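Local coordinates for pilotin OutS (Dickeya dadantii, PDB 3UTK), which serves as the lipoprotein pilotin of the type II secretion system, interacting with secretin OutD in the export of pectate lyases and cellulases across the outer membrane, at residues 120-123 / 124-127; 99-102 / 103-107; 83-87 / 88-92. One frame throughout, in Å; residues are numbered along the deposited sequence.

Interaction 1: residues 120-123 / 124-127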
loop_
_atom_site.group_PDB
_atom_site.type_symbol
_atom_site.label_atom_id
_atom_site.label_comp_id
_atom_site.label_asym_id
_atom_site.label_seq_id
_atom_site.Cartn_x
_atom_site.Cartn_y
_atom_site.Cartn_z
ATOM N N ARG A 120 -13.183 -3.317 -2.090
ATOM C CA ARG A 120 -14.010 -3.706 -0.954
ATOM C C ARG A 120 -13.310 -3.506 0.386
ATOM O O ARG A 120 -13.938 -3.043 1.330
ATOM C CB ARG A 120 -14.474 -5.164 -1.078
ATOM C CG ARG A 120 -15.428 -5.608 0.035
ATOM C CD ARG A 120 -15.754 -7.096 -0.064
ATOM N NE ARG A 120 -15.891 -7.715 1.254
ATOM C CZ ARG A 120 -15.144 -8.727 1.692
ATOM N NH1 ARG A 120 -14.197 -9.255 0.917
ATOM N NH2 ARG A 120 -15.349 -9.215 2.909
ATOM N N THR A 121 -12.011 -3.815 0.456
ATOM C CA THR A 121 -11.335 -3.947 1.753
ATOM C C THR A 121 -10.412 -2.797 2.150
ATOM O O THR A 121 -9.999 -2.712 3.302
ATOM C CB THR A 121 -10.459 -5.218 1.800
ATOM O OG1 THR A 121 -9.406 -5.095 0.831
ATOM C CG2 THR A 121 -11.288 -6.469 1.497
ATOM N N MET A 122 -10.072 -1.920 1.210
ATOM C CA MET A 122 -8.998 -0.955 1.453
ATOM C C MET A 122 -9.473 0.384 2.020
ATOM O O MET A 122 -8.665 1.283 2.249
ATOM C CB MET A 122 -8.182 -0.730 0.171
ATOM C CG MET A 122 -7.240 -1.882 -0.183
ATOM S SD MET A 122 -5.754 -1.845 0.848
ATOM C CE MET A 122 -4.967 -0.337 0.270
ATOM N N THR A 123 -10.772 0.516 2.261
ATOM C CA THR A 123 -11.318 1.797 2.721
ATOM C C THR A 123 -10.556 2.493 3.872
ATOM O O THR A 123 -10.303 3.690 3.799
ATOM C CB THR A 123 -12.808 1.687 3.100
ATOM O OG1 THR A 123 -13.551 1.181 1.984
ATOM C CG2 THR A 123 -13.354 3.051 3.479
ATOM N N PRO A 124 -10.215 1.763 4.949
ATOM C CA PRO A 124 -9.520 2.454 6.045
ATOM C C PRO A 124 -8.190 3.097 5.627
ATOM O O PRO A 124 -7.859 4.196 6.090
ATOM C CB PRO A 124 -9.289 1.338 7.074
ATOM C CG PRO A 124 -10.383 0.349 6.795
ATOM C CD PRO A 124 -10.553 0.372 5.302
ATOM N N PHE A 125 -7.437 2.434 4.757
ATOM C CA PHE A 125 -6.166 2.998 4.323
ATOM C C PHE A 125 -6.395 4.156 3.349
ATOM O O PHE A 125 -5.712 5.173 3.423
ATOM C CB PHE A 125 -5.265 1.927 3.709
ATOM C CG PHE A 125 -3.848 2.376 3.494
ATOM C CD1 PHE A 125 -3.030 2.675 4.567
ATOM C CD2 PHE A 125 -3.337 2.506 2.211
ATOM C CE1 PHE A 125 -1.720 3.090 4.363
ATOM C CE2 PHE A 125 -2.034 2.919 2.001
ATOM C CZ PHE A 125 -1.224 3.213 3.076
ATOM N N LEU A 126 -7.362 4.008 2.442
ATOM C CA LEU A 126 -7.667 5.097 1.517
ATOM C C LEU A 126 -8.187 6.326 2.276
ATOM O O LEU A 126 -7.899 7.464 1.905
ATOM C CB LEU A 126 -8.663 4.661 0.435
ATOM C CG LEU A 126 -8.289 3.395 -0.344
ATOM C CD1 LEU A 126 -9.293 3.126 -1.454
ATOM C CD2 LEU A 126 -6.873 3.456 -0.902
ATOM N N ASP A 127 -8.947 6.095 3.342
ATOM C CA ASP A 127 -9.415 7.200 4.188
ATOM C C ASP A 127 -8.241 7.967 4.811
ATOM O O ASP A 127 -8.248 9.204 4.884
ATOM C CB ASP A 127 -10.331 6.683 5.296
ATOM C CG ASP A 127 -11.753 6.438 4.821
ATOM O OD1 ASP A 127 -12.056 6.716 3.641
ATOM O OD2 ASP A 127 -12.577 5.982 5.643
#

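Interaction 2: residues 99-102 / 103-107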
loop_
_atom_site.group_PDB
_atom_site.type_symbol
_atom_site.label_atom_id
_atom_site.label_comp_id
_atom_site.label_asym_id
_atom_site.label_seq_id
_atom_site.Cartn_x
_atom_site.Cartn_y
_atom_site.Cartn_z
ATOM N N ASN A 99 8.222 -3.844 -5.706
ATOM C CA ASN A 99 8.390 -5.277 -5.977
ATOM C C ASN A 99 7.102 -6.066 -5.764
ATOM O O ASN A 99 6.750 -6.930 -6.569
ATOM C CB ASN A 99 9.508 -5.872 -5.123
ATOM C CG ASN A 99 10.880 -5.415 -5.565
ATOM O OD1 ASN A 99 11.882 -5.666 -4.888
ATOM N ND2 ASN A 99 10.937 -4.734 -6.704
ATOM N N LEU A 100 6.403 -5.767 -4.672
ATOM C CA LEU A 100 5.130 -6.418 -4.369
ATOM C C LEU A 100 4.049 -6.041 -5.379
ATOM O O LEU A 100 3.201 -6.854 -5.720
ATOM C CB LEU A 100 4.663 -6.066 -2.949
ATOM C CG LEU A 100 5.384 -6.707 -1.759
ATOM C CD1 LEU A 100 4.822 -6.153 -0.464
ATOM C CD2 LEU A 100 5.273 -8.235 -1.787
ATOM N N TYR A 101 4.080 -4.798 -5.850
ATOM C CA TYR A 101 3.154 -4.364 -6.891
ATOM C C TYR A 101 3.409 -5.169 -8.162
ATOM O O TYR A 101 2.481 -5.685 -8.775
ATOM C CB TYR A 101 3.286 -2.853 -7.150
ATOM C CG TYR A 101 2.599 -2.386 -8.416
ATOM C CD1 TYR A 101 1.216 -2.293 -8.483
ATOM C CD2 TYR A 101 3.334 -2.048 -9.545
ATOM C CE1 TYR A 101 0.583 -1.875 -9.634
ATOM C CE2 TYR A 101 2.709 -1.627 -10.702
ATOM C CZ TYR A 101 1.332 -1.543 -10.743
ATOM O OH TYR A 101 0.698 -1.130 -11.892
ATOM N N GLN A 102 4.670 -5.291 -8.551
ATOM C CA GLN A 102 4.995 -6.079 -9.734
ATOM C C GLN A 102 4.558 -7.534 -9.555
ATOM O O GLN A 102 4.132 -8.185 -10.512
ATOM C CB GLN A 102 6.491 -5.991 -10.050
ATOM C CG GLN A 102 6.953 -4.604 -10.481
ATOM C CD GLN A 102 6.283 -4.130 -11.763
ATOM O OE1 GLN A 102 6.037 -2.937 -11.948
ATOM N NE2 GLN A 102 5.987 -5.063 -12.652
ATOM N N GLY A 103 4.656 -8.035 -8.327
ATOM C CA GLY A 103 4.226 -9.389 -8.015
ATOM C C GLY A 103 2.727 -9.574 -8.210
ATOM O O GLY A 103 2.277 -10.597 -8.743
ATOM N N LEU A 104 1.951 -8.581 -7.775
ATOM C CA LEU A 104 0.496 -8.601 -7.950
ATOM C C LEU A 104 0.123 -8.746 -9.425
ATOM O O LEU A 104 -0.741 -9.555 -9.784
ATOM C CB LEU A 104 -0.144 -7.321 -7.380
ATOM C CG LEU A 104 -0.288 -7.151 -5.858
ATOM C CD1 LEU A 104 -0.692 -5.722 -5.485
ATOM C CD2 LEU A 104 -1.290 -8.132 -5.283
ATOM N N LEU A 105 0.770 -7.954 -10.279
ATOM C CA LEU A 105 0.466 -7.984 -11.711
ATOM C C LEU A 105 0.602 -9.386 -12.297
ATOM O O LEU A 105 -0.125 -9.755 -13.225
ATOM C CB LEU A 105 1.360 -7.013 -12.485
ATOM C CG LEU A 105 1.342 -5.554 -12.024
ATOM C CD1 LEU A 105 2.093 -4.673 -13.009
ATOM C CD2 LEU A 105 -0.086 -5.053 -11.834
ATOM N N LYS A 106 1.525 -10.164 -11.749
ATOM C CA LYS A 106 1.856 -11.470 -12.322
ATOM C C LYS A 106 1.324 -12.678 -11.547
ATOM O O LYS A 106 1.587 -13.822 -11.925
ATOM C CB LYS A 106 3.376 -11.579 -12.484
ATOM C CG LYS A 106 3.932 -10.606 -13.500
ATOM C CD LYS A 106 5.432 -10.774 -13.670
ATOM C CE LYS A 106 5.927 -9.986 -14.871
ATOM N NZ LYS A 106 5.174 -10.352 -16.109
ATOM N N ASP A 107 0.559 -12.439 -10.485
ATOM C CA ASP A 107 0.228 -13.514 -9.544
ATOM C C ASP A 107 -0.935 -14.428 -9.971
ATOM O O ASP A 107 -1.270 -15.398 -9.286
ATOM C CB ASP A 107 0.085 -12.982 -8.092
ATOM C CG ASP A 107 -1.247 -12.277 -7.817
ATOM O OD1 ASP A 107 -2.228 -12.478 -8.557
ATOM O OD2 ASP A 107 -1.317 -11.522 -6.810
#

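Interaction 3: residues 83-87 / 88-92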
loop_
_atom_site.group_PDB
_atom_site.type_symbol
_atom_site.label_atom_id
_atom_site.label_comp_id
_atom_site.label_asym_id
_atom_site.label_seq_id
_atom_site.Cartn_x
_atom_site.Cartn_y
_atom_site.Cartn_z
ATOM N N LYS A 83 0.726 3.867 14.976
ATOM C CA LYS A 83 0.762 2.576 15.662
ATOM C C LYS A 83 1.886 2.500 16.694
ATOM O O LYS A 83 1.991 1.519 17.432
ATOM C CB LYS A 83 0.903 1.428 14.661
ATOM C CG LYS A 83 -0.234 1.334 13.665
ATOM C CD LYS A 83 -0.086 0.098 12.802
ATOM C CE LYS A 83 -0.506 -1.151 13.554
ATOM N NZ LYS A 83 -1.978 -1.193 13.772
ATOM N N GLY A 84 2.722 3.534 16.742
ATOM C CA GLY A 84 3.850 3.567 17.657
ATOM C C GLY A 84 5.076 2.818 17.160
ATOM O O GLY A 84 5.988 2.521 17.925
ATOM N N TRP A 85 5.110 2.524 15.867
ATOM C CA TRP A 85 6.218 1.764 15.300
ATOM C C TRP A 85 7.446 2.632 15.040
ATOM O O TRP A 85 7.336 3.848 14.871
ATOM C CB TRP A 85 5.776 1.083 14.005
ATOM C CG TRP A 85 4.777 -0.020 14.212
ATOM C CD1 TRP A 85 4.359 -0.541 15.404
ATOM C CD2 TRP A 85 4.076 -0.741 13.193
ATOM N NE1 TRP A 85 3.443 -1.543 15.188
ATOM C CE2 TRP A 85 3.249 -1.685 13.837
ATOM C CE3 TRP A 85 4.064 -0.682 11.795
ATOM C CZ2 TRP A 85 2.425 -2.564 13.136
ATOM C CZ3 TRP A 85 3.244 -1.553 11.099
ATOM C CH2 TRP A 85 2.435 -2.481 11.770
ATOM N N ASP A 86 8.616 1.998 15.012
ATOM C CA ASP A 86 9.868 2.692 14.727
ATOM C C ASP A 86 10.083 2.853 13.223
ATOM O O ASP A 86 10.414 1.893 12.526
ATOM C CB ASP A 86 11.050 1.950 15.359
ATOM C CG ASP A 86 12.362 2.685 15.178
ATOM O OD1 ASP A 86 12.329 3.851 14.734
ATOM O OD2 ASP A 86 13.425 2.103 15.493
ATOM N N THR A 87 9.897 4.074 12.733
ATOM C CA THR A 87 9.976 4.351 11.304
ATOM C C THR A 87 11.411 4.643 10.875
ATOM O O THR A 87 11.667 5.087 9.754
ATOM C CB THR A 87 9.035 5.503 10.900
ATOM O OG1 THR A 87 7.708 5.212 11.358
ATOM C CG2 THR A 87 8.999 5.663 9.388
ATOM N N GLY A 88 12.345 4.391 11.782
ATOM C CA GLY A 88 13.753 4.492 11.458
ATOM C C GLY A 88 14.234 3.237 10.761
ATOM O O GLY A 88 15.155 3.291 9.947
ATOM N N ARG A 89 13.598 2.107 11.069
ATOM C CA ARG A 89 14.035 0.806 10.565
ATOM C C ARG A 89 13.387 0.447 9.234
ATOM O O ARG A 89 13.434 -0.707 8.811
ATOM C CB ARG A 89 13.747 -0.301 11.591
ATOM C CG ARG A 89 14.563 -0.201 12.882
ATOM C CD ARG A 89 14.375 -1.436 13.764
ATOM N NE ARG A 89 14.875 -2.652 13.120
ATOM C CZ ARG A 89 14.734 -3.878 13.616
ATOM N NH1 ARG A 89 14.103 -4.066 14.767
ATOM N NH2 ARG A 89 15.222 -4.921 12.956
ATOM N N TYR A 90 12.806 1.441 8.570
ATOM C CA TYR A 90 11.964 1.202 7.401
ATOM C C TYR A 90 12.671 1.334 6.049
ATOM O O TYR A 90 12.020 1.272 5.008
ATOM C CB TYR A 90 10.734 2.114 7.439
ATOM C CG TYR A 90 9.685 1.673 8.427
ATOM C CD1 TYR A 90 9.880 0.551 9.224
ATOM C CD2 TYR A 90 8.487 2.365 8.551
ATOM C CE1 TYR A 90 8.917 0.145 10.133
ATOM C CE2 TYR A 90 7.522 1.962 9.449
ATOM C CZ TYR A 90 7.740 0.852 10.235
ATOM O OH TYR A 90 6.774 0.454 11.130
ATOM N N GLN A 91 13.992 1.489 6.071
ATOM C CA GLN A 91 14.783 1.728 4.856
ATOM C C GLN A 91 14.294 1.000 3.595
ATOM O O GLN A 91 14.281 1.570 2.493
ATOM C CB GLN A 91 16.261 1.404 5.114
ATOM C CG GLN A 91 16.968 2.411 6.009
ATOM C CD GLN A 91 16.877 2.062 7.484
ATOM O OE1 GLN A 91 16.316 1.034 7.861
ATOM N NE2 GLN A 91 17.443 2.916 8.327
ATOM N N SER A 92 13.880 -0.251 3.761
ATOM C CA SER A 92 13.508 -1.089 2.630
ATOM C C SER A 92 12.021 -1.016 2.278
ATOM O O SER A 92 11.437 -2.026 1.877
ATOM C CB SER A 92 13.885 -2.542 2.916
ATOM O OG SER A 92 13.208 -3.017 4.069
#

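Interaction 1: residues 120-123 / 124-127
Met122 turns its CG beside its own backbone N and then bends at both later torsions (chi2 -78°), while Phe125 carries its ring anti to the backbone N (chi1 -168°); the two side chains therefore lie next to each other with their ends heading in one direction. The thioether methyl CE of Met122 meets the ring obliquely, 3.8 Å from Phe125 CD2, and also brushes Phe125 CB. At the root of the Met122 side chain, its CB lies 4.2 Å from CG of Leu126, a looser apolar touch one step further along the new helix. The backbone of Met122 is tied in more firmly. Its carbonyl O accepts a nearly straight bond (172° at the hydrogen) from Leu126 N at 3.0 Å and a weak, strongly bent one from Phe125 N. Pro124 N, 3.2 Å from Met122 O, has no hydrogen to give, and in the first turn of a helix none is needed. The proline ring is pressed against the preceding residue: Thr123 CB stands 3.4 Å from Pro124 CD, tighter than an ordinary carbon contact. Asp127 N, opening the second turn, donates to Thr123 O at 2.8 Å. Beyond that bond the Thr123 and Asp127 side chains are neighbours, the methyl CG2 of Thr123 3.7 Å from Asp127 OD2. Thr121, Thr123, Pro124 and Asp127 are on the exposed side, while Met122 and Phe125 are buried. Met122 sits at the one-residue break between helix 111-121 and helix 123-131. It rests on Ala53 and Ser54 of helix 40-60, Leu126 on Arg63 and Leu66 of a loop, and Phe125 wedges between helix 40-60, at Leu50 and Ser54, and Thr75, Ala76 and Val79 of helix 69-82.

Interaction 2: residues 99-102 / 103-107
Asn99 opens the final turns of helix 94-106 by accepting, at its carbonyl O, the amide N of Gly103 at 2.9 Å. Next in line, Leu100 O takes Leu104 N at 3.0 Å, and Leu104 covers the same oxygen with its side chain, CG standing 3.5 Å from Leu100 O. Leu100 turns to Ala48 of helix 40-60 and Leu104 to Gln114 and Phe118 of helix 111-121. Tyr101 carries the main side-chain contact. With CG anti to the backbone N (chi1 167°), its ring swings forward along the helix until Leu105 lies over one of its faces. The leucine fork is spread across the phenol end of that face: CD1 is 3.9 Å from Tyr101 CE2, CD2 is 3.9 Å from Tyr101 CE1, and both methyls lie equally close to CZ. Leu105 CG itself sits 4.2 Å above the plane of the Tyr101 ring, displaced from the ring centre. The backbone beneath runs in step, Leu105 N donating to Tyr101 O at 3.2 Å with a fairly straight N-H (161°). Tyr101 also reaches Val59 and Gln60 of helix 40-60, and Leu105 shares Gln60, so the pair packs together against one end of that helix. Gln102 comes last; its O receives a weak bond from Lys106 N at 3.5 Å as the helix runs out, and Lys106 N is bonded to Gly103 O as well. The aliphatic root of Lys106 passes beside Gln102 O. Regular main-chain bonds set the spacing, and the single sizeable side-chain contact is a branched aliphatic group laid on an aromatic face, held by dispersion and shape, with no charge involved, on a tyrosine that is buried against helix 40-60.

Interaction 3: residues 83-87 / 88-92
Hydrogen bonding across this loop, which joins helix 69-82 to helix 94-106, centres on Asp86. Its CG, anti to the backbone N (chi1 -176°), lets OD1 reach forward to Gly88 N at 3.0 Å; the donor arrives from above the carboxylate plane. This Asx turn overlies the type I beta turn that runs from Asp86 to Arg89. The charged ends of Asp86 and Arg89 do not meet, though they may attract at longer range; the side chains are roughly perpendicular, and OD2 of Asp86 touches the aliphatic CG of Arg89 at 3.7 Å. Contacts with the Tyr90 ring make up the rest. Over one face lie Thr87 CA, in a CH-pi contact 3.9 Å from the ring centroid, and Asp86 O, 3.3 Å from Tyr90 CE1. The methyl CG2 of Thr87 presses on Tyr90 CD2 at 3.4 Å, and Thr87 also packs on Val77, Ala80 and Val81 of helix 69-82. Tyr90 OH abuts the edge of the Trp85 indole, just 3.0 Å from CE3, while hydrogen-bonding Gln43 of helix 40-60. The Tyr90 ring thus folds back against the turn that precedes it, held by backbone and methyl contacts, its hydroxyl fixed by a helix glutamine.

How the interactions relate
Interaction 1 is the partly buried one, whereas interactions 2 and 3 lie at the surface, each with a single buried aromatic directed inward. All three lean on helix 40-60, though from different elements: the break between the last two helices, the end of helix 94-106 and the loop preceding that helix. Interactions 1 and 3 also share helix 69-82, while Leu104 of interaction 2 packs on helix 111-121, the helix whose end opens interaction 1. Their centres are about 20 to 23 Å apart, without mutual touch. Helical backbone bonds dominate interactions 1 and 2, the first starting a helix and the second finishing one; interaction 3, lacking regular structure, relies on a side-chain carboxylate and ring contacts.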